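PDB 2YMA: protein OS-9 homolog from Saccharomyces cerevisiae, which acts as an endoplasmic reticulum lectin that recruits misfolded lumenal glycoproteins to the HRD1 ubiquitin ligase complex for degradation. Local coordinates for residues T12-I17 against R34-V39; S45-I50 against F98-S103. One frame throughout, in Å; residues are numbered along the deposited sequence.

Interaction 1: T12-I17 against R34-V39; sequences TKYEPI and RDKLMV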
loop_
_atom_site.group_PDB
_atom_site.type_symbol
_atom_site.label_atom_id
_atom_site.label_comp_id
_atom_site.label_asym_id
_atom_site.label_seq_id
_atom_site.Cartn_x
_atom_site.Cartn_y
_atom_site.Cartn_z
ATOM N N THR A 12 0.553 -26.499 11.449
ATOM C CA THR A 12 1.263 -25.776 10.395
ATOM C C THR A 12 1.287 -24.271 10.677
ATOM O O THR A 12 0.476 -23.764 11.461
ATOM C CB THR A 12 0.606 -26.021 9.017
ATOM O OG1 THR A 12 0.519 -27.429 8.775
ATOM C CG2 THR A 12 1.426 -25.381 7.900
ATOM N N LYS A 13 2.220 -23.564 10.043
ATOM C CA LYS A 13 2.301 -22.113 10.177
ATOM C C LYS A 13 1.066 -21.449 9.580
ATOM O O LYS A 13 0.477 -20.552 10.177
ATOM C CB LYS A 13 3.558 -21.577 9.492
ATOM N N TYR A 14 0.668 -21.920 8.403
ATOM C CA TYR A 14 -0.420 -21.307 7.659
ATOM C C TYR A 14 -1.513 -22.317 7.376
ATOM O O TYR A 14 -1.230 -23.461 7.024
ATOM C CB TYR A 14 0.089 -20.753 6.318
ATOM C CG TYR A 14 0.996 -19.535 6.399
ATOM C CD1 TYR A 14 0.466 -18.261 6.543
ATOM C CD2 TYR A 14 2.379 -19.658 6.291
ATOM C CE1 TYR A 14 1.283 -17.148 6.603
ATOM C CE2 TYR A 14 3.207 -18.545 6.347
ATOM C CZ TYR A 14 2.652 -17.292 6.504
ATOM O OH TYR A 14 3.457 -16.172 6.566
ATOM N N GLU A 15 -2.760 -21.885 7.530
ATOM C CA GLU A 15 -3.914 -22.659 7.089
ATOM C C GLU A 15 -4.392 -22.155 5.730
ATOM O O GLU A 15 -4.761 -20.988 5.593
ATOM C CB GLU A 15 -5.048 -22.562 8.108
ATOM C CG GLU A 15 -4.787 -23.311 9.409
ATOM C CD GLU A 15 -4.620 -24.807 9.193
ATOM O OE1 GLU A 15 -5.259 -25.361 8.262
ATOM O OE2 GLU A 15 -3.843 -25.426 9.950
ATOM N N PRO A 16 -4.379 -23.033 4.715
ATOM C CA PRO A 16 -4.782 -22.650 3.358
ATOM C C PRO A 16 -6.285 -22.759 3.160
ATOM O O PRO A 16 -6.866 -23.765 3.513
ATOM C CB PRO A 16 -4.064 -23.676 2.468
ATOM C CG PRO A 16 -3.505 -24.737 3.414
ATOM C CD PRO A 16 -4.031 -24.459 4.790
ATOM N N ILE A 17 -6.895 -21.717 2.607
ATOM C CA ILE A 17 -8.315 -21.711 2.303
ATOM C C ILE A 17 -8.483 -21.430 0.811
ATOM O O ILE A 17 -8.012 -20.413 0.291
ATOM C CB ILE A 17 -9.049 -20.626 3.113
ATOM C CG1 ILE A 17 -8.886 -20.877 4.616
ATOM C CG2 ILE A 17 -10.515 -20.555 2.708
ATOM C CD1 ILE A 17 -9.371 -19.722 5.488
ATOM N N ARG A 34 1.032 -11.697 8.784
ATOM C CA ARG A 34 0.067 -11.309 7.759
ATOM C C ARG A 34 -0.365 -12.406 6.808
ATOM O O ARG A 34 0.344 -13.384 6.590
ATOM C CB ARG A 34 0.529 -10.080 6.982
ATOM C CG ARG A 34 1.917 -10.159 6.493
ATOM C CD ARG A 34 2.310 -8.913 5.724
ATOM N NE ARG A 34 3.488 -9.220 4.917
ATOM C CZ ARG A 34 4.725 -8.903 5.266
ATOM N NH1 ARG A 34 4.946 -8.226 6.381
ATOM N NH2 ARG A 34 5.741 -9.245 4.491
ATOM N N ASP A 35 -1.560 -12.223 6.259
ATOM C CA ASP A 35 -2.130 -13.143 5.303
ATOM C C ASP A 35 -1.314 -13.082 4.007
ATOM O O ASP A 35 -0.779 -12.036 3.668
ATOM C CB ASP A 35 -3.606 -12.783 5.062
ATOM C CG ASP A 35 -4.459 -12.842 6.353
ATOM O OD1 ASP A 35 -4.322 -13.806 7.143
ATOM O OD2 ASP A 35 -5.285 -11.930 6.575
ATOM N N LYS A 36 -1.190 -14.222 3.325
ATOM C CA LYS A 36 -0.529 -14.337 2.028
ATOM C C LYS A 36 -1.521 -14.944 1.055
ATOM O O LYS A 36 -2.560 -15.465 1.467
ATOM C CB LYS A 36 0.619 -15.345 2.080
ATOM C CG LYS A 36 1.931 -14.888 2.622
ATOM C CD LYS A 36 2.943 -16.009 2.375
ATOM C CE LYS A 36 4.336 -15.620 2.818
ATOM N NZ LYS A 36 5.283 -16.744 2.626
ATOM N N LEU A 37 -1.167 -14.930 -0.228
ATOM C CA LEU A 37 -1.920 -15.653 -1.252
ATOM C C LEU A 37 -1.005 -16.650 -1.962
ATOM O O LEU A 37 0.172 -16.364 -2.222
ATOM C CB LEU A 37 -2.509 -14.695 -2.295
ATOM C CG LEU A 37 -3.538 -13.683 -1.791
ATOM C CD1 LEU A 37 -3.883 -12.674 -2.870
ATOM C CD2 LEU A 37 -4.783 -14.361 -1.208
ATOM N N MET A 38 -1.549 -17.815 -2.294
ATOM C CA MET A 38 -0.754 -18.832 -2.978
ATOM C C MET A 38 -1.372 -19.307 -4.285
ATOM O O MET A 38 -2.519 -19.777 -4.323
ATOM C CB MET A 38 -0.509 -20.039 -2.080
ATOM C CG MET A 38 0.314 -21.112 -2.772
ATOM S SD MET A 38 0.556 -22.571 -1.745
ATOM C CE MET A 38 -1.131 -23.175 -1.603
ATOM N N VAL A 39 -0.588 -19.205 -5.351
ATOM C CA VAL A 39 -1.043 -19.614 -6.671
ATOM C C VAL A 39 -0.563 -21.027 -6.945
ATOM O O VAL A 39 0.619 -21.327 -6.780
ATOM C CB VAL A 39 -0.525 -18.657 -7.764
ATOM C CG1 VAL A 39 -0.961 -19.131 -9.140
ATOM C CG2 VAL A 39 -1.049 -17.254 -7.503
#
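Tyr-14 reaches Arg-34 and Lys-36 in a surface contact between two strands that are not direct neighbours: 14-20 and 36-39 flank strand 23-28, which runs antiparallel to both. The nearest CA atoms, those of Tyr-14 and Asp-35, are therefore 8.7 Å apart, and side chains must bridge the gap over the middle strand. Tyr-14 does most of this. Its CG stands anti to its own carbonyl carbon (chi1 -70°), and the ring, resting also on Pro-28, carries CE1 to 3.9 Å from Arg-34 O. The carbonyl oxygen lies at the ring edge, near its plane. With Tyr-14 OH 4.2 Å from Arg-34 O, the two meet in van der Waals contact, not a hydrogen bond. Lys-36 comes up from the far strand with its chain extended beyond CG and crosses the tyrosine side chain at about a right angle. Its CE lies 3.9 Å from Tyr-14 OH, while CD approaches the ring obliquely. The ammonium group is directed elsewhere, into a salt bridge with Asp-96, so that the methylenes and not the charge face the tyrosine. Arg-34 offers only its backbone here; its guanidinium is bound by Glu-90 in a salt bridge and by the carbonyls of Asn-123 and Asn-126. Further along, Pro-16 and Met-38 follow on the same side of the sheet without close contact, Pro-16 CB being 5.0 Å from Met-38 CE. Backbone bonds of Glu-15 with Arg-27 and of Lys-36 with Leu-26 hold both strands to the middle one. The alternate residues Leu-37 and Val-39 point to the other side, where Phe-58 of helix 52-67 packs on them. This is next-but-one strand packing across a three-strand antiparallel meander, here at the edge of the mixed sheet of the Yos9 dimerization domain.

Interaction 2: S45-I50 against F98-S103; sequences SNWDEI and FQTTLS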
loop_
_atom_site.group_PDB
_atom_site.type_symbol
_atom_site.label_atom_id
_atom_site.label_comp_id
_atom_site.label_asym_id
_atom_site.label_seq_id
_atom_site.Cartn_x
_atom_site.Cartn_y
_atom_site.Cartn_z
ATOM N N SER A 45 2.104 -19.285 -13.808
ATOM C CA SER A 45 3.427 -19.592 -13.271
ATOM C C SER A 45 4.448 -18.511 -13.624
ATOM O O SER A 45 5.416 -18.277 -12.884
ATOM C CB SER A 45 3.890 -20.954 -13.792
ATOM O OG SER A 45 3.735 -21.037 -15.200
ATOM N N ASN A 46 4.206 -17.845 -14.750
ATOM C CA ASN A 46 5.127 -16.857 -15.301
ATOM C C ASN A 46 4.622 -15.432 -15.123
ATOM O O ASN A 46 3.730 -14.988 -15.847
ATOM C CB ASN A 46 5.358 -17.146 -16.785
ATOM C CG ASN A 46 6.275 -16.134 -17.450
ATOM O OD1 ASN A 46 6.229 -14.932 -17.161
ATOM N ND2 ASN A 46 7.114 -16.620 -18.356
ATOM N N TRP A 47 5.221 -14.707 -14.184
ATOM C CA TRP A 47 4.727 -13.382 -13.801
ATOM C C TRP A 47 5.317 -12.209 -14.582
ATOM O O TRP A 47 5.148 -11.047 -14.206
ATOM C CB TRP A 47 4.840 -13.182 -12.283
ATOM C CG TRP A 47 3.796 -13.989 -11.594
ATOM C CD1 TRP A 47 3.885 -15.303 -11.218
ATOM C CD2 TRP A 47 2.469 -13.562 -11.262
ATOM N NE1 TRP A 47 2.696 -15.712 -10.653
ATOM C CE2 TRP A 47 1.811 -14.662 -10.666
ATOM C CE3 TRP A 47 1.770 -12.355 -11.410
ATOM C CZ2 TRP A 47 0.492 -14.590 -10.211
ATOM C CZ3 TRP A 47 0.452 -12.286 -10.951
ATOM C CH2 TRP A 47 -0.166 -13.396 -10.360
ATOM N N ASP A 48 5.989 -12.523 -15.682
ATOM C CA ASP A 48 6.408 -11.500 -16.623
ATOM C C ASP A 48 5.259 -11.230 -17.583
ATOM O O ASP A 48 4.712 -10.122 -17.631
ATOM C CB ASP A 48 7.651 -11.959 -17.375
ATOM C CG ASP A 48 8.855 -12.099 -16.467
ATOM O OD1 ASP A 48 9.087 -11.188 -15.641
ATOM O OD2 ASP A 48 9.564 -13.122 -16.570
ATOM N N GLU A 49 4.885 -12.262 -18.331
ATOM C CA GLU A 49 3.715 -12.194 -19.197
ATOM C C GLU A 49 2.398 -12.347 -18.404
ATOM O O GLU A 49 1.789 -13.414 -18.399
ATOM C CB GLU A 49 3.814 -13.251 -20.303
ATOM N N ILE A 50 1.977 -11.270 -17.740
ATOM C CA ILE A 50 0.694 -11.221 -17.035
ATOM C C ILE A 50 -0.433 -10.861 -17.995
ATOM O O ILE A 50 -0.505 -9.727 -18.465
ATOM C CB ILE A 50 0.715 -10.157 -15.907
ATOM C CG1 ILE A 50 1.716 -10.545 -14.827
ATOM C CG2 ILE A 50 -0.661 -9.993 -15.282
ATOM C CD1 ILE A 50 1.825 -9.536 -13.742
ATOM N N PHE A 98 8.373 -15.939 -3.638
ATOM C CA PHE A 98 7.706 -14.685 -4.004
ATOM C C PHE A 98 7.510 -14.551 -5.516
ATOM O O PHE A 98 8.439 -14.755 -6.292
ATOM C CB PHE A 98 8.505 -13.495 -3.457
ATOM C CG PHE A 98 7.897 -12.143 -3.763
ATOM C CD1 PHE A 98 6.950 -11.581 -2.915
ATOM C CD2 PHE A 98 8.288 -11.428 -4.890
ATOM C CE1 PHE A 98 6.398 -10.332 -3.190
ATOM C CE2 PHE A 98 7.738 -10.187 -5.170
ATOM C CZ PHE A 98 6.791 -9.636 -4.320
ATOM N N GLN A 99 6.290 -14.213 -5.927
ATOM C CA GLN A 99 5.965 -14.053 -7.346
ATOM C C GLN A 99 5.659 -12.594 -7.661
ATOM O O GLN A 99 6.089 -12.067 -8.681
ATOM C CB GLN A 99 4.749 -14.919 -7.730
ATOM C CG GLN A 99 4.880 -16.387 -7.366
ATOM C CD GLN A 99 6.072 -17.046 -8.047
ATOM O OE1 GLN A 99 6.845 -17.766 -7.414
ATOM N NE2 GLN A 99 6.222 -16.799 -9.344
ATOM N N THR A 100 4.895 -11.952 -6.782
ATOM C CA THR A 100 4.504 -10.560 -6.958
ATOM C C THR A 100 3.776 -10.096 -5.709
ATOM O O THR A 100 3.421 -10.898 -4.846
ATOM C CB THR A 100 3.548 -10.369 -8.165
ATOM O OG1 THR A 100 3.431 -8.973 -8.465
ATOM C CG2 THR A 100 2.144 -10.939 -7.857
ATOM N N THR A 101 3.551 -8.795 -5.618
ATOM C CA THR A 101 2.724 -8.257 -4.557
ATOM C C THR A 101 1.376 -7.885 -5.171
ATOM O O THR A 101 1.311 -7.267 -6.240
ATOM C CB THR A 101 3.413 -7.059 -3.834
ATOM O OG1 THR A 101 4.493 -7.548 -3.018
ATOM C CG2 THR A 101 2.439 -6.327 -2.946
ATOM N N LEU A 102 0.302 -8.312 -4.514
ATOM C CA LEU A 102 -1.039 -7.963 -4.952
ATOM C C LEU A 102 -1.482 -6.711 -4.209
ATOM O O LEU A 102 -1.418 -6.639 -2.982
ATOM C CB LEU A 102 -2.008 -9.122 -4.687
ATOM C CG LEU A 102 -3.414 -9.175 -5.307
ATOM C CD1 LEU A 102 -4.441 -8.802 -4.307
ATOM C CD2 LEU A 102 -3.567 -8.315 -6.546
ATOM N N SER A 103 -1.898 -5.712 -4.970
ATOM C CA SER A 103 -2.493 -4.520 -4.401
ATOM C C SER A 103 -3.987 -4.542 -4.691
ATOM O O SER A 103 -4.396 -4.611 -5.852
ATOM C CB SER A 103 -1.854 -3.268 -5.016
ATOM O OG SER A 103 -2.526 -2.087 -4.606
#
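Trp-47 lays one face of its indole over Gln-99 and Thr-100, and these three residues make up nearly all of the contact between the loop 45-50 and the strand 98-103. The two strand residues share that face between them. Gln-99 CB sits beneath the pyrrole part, 3.8 Å from the centroid of the five-membered ring and 22° off its normal. Thr-100 CG2 does the same for the benzene part, at 4.0 Å from the centroid of the six-membered ring. Both are CH-pi contacts, and both carbons are displaced from the middle of the indole toward its rim. Consecutive strand residues normally alternate in direction; here Gln-99 and Thr-100 both face Val-91 in a classic beta bulge, which lets the pair turn their side chains toward the same tryptophan. Thr-100 places OG1 anti to the backbone N (chi1 -168°), leaving the methyl as the branch that meets the ring, with CG2 3.8 Å from Trp-47 CZ3. Gln-99 bends at chi2, and its aliphatic part continues past the pyrrole edge, CG lying 4.0 Å from Trp-47 NE1. On the loop side, Asn-46 shapes the backbone around the tryptophan: its OD1 accepts from Asp-48 N at 2.8 Å and from Glu-49 N at 3.2 Å, giving an Asx turn and an Asx motif. The first donor comes almost straight on to the oxygen (C=O...N 162°), the second from well above the carbonyl plane. The loop joins strand 36-39 to helix 52-67, and Trp-47 fits between helix 52-67 and the sheet: its rings meet Tyr-54 of the helix and Phe-116 of strand 112-117 edge-to-face, while Thr-100 also touches Phe-116 and packs on Val-91 of strand 84-92.

Overall arrangement
Interactions 1 and 2 follow one another along the chain and belong to the same mixed sheet, with centres about 17 Å apart. They still meet directly: Val-39 CG2 of the first lies 4.1 Å from Trp-47 CZ2 of the second, and Leu-37 CD1 is 4.2 Å from Leu-102 CD1. Strand 84-92 lies between strands 36-39 and 98-106, pairing parallel with the first and antiparallel with the second. Leu-37 and Val-39 thus lie on the helix 52-67 side of the sheet, as does Trp-47, whereas Tyr-14 and Lys-36 meet on the other face. Segment 98-103 also reaches the dimer partner, Ser-103 packing on Leu-130 of the second subunit; 12-17 and 34-39 do not.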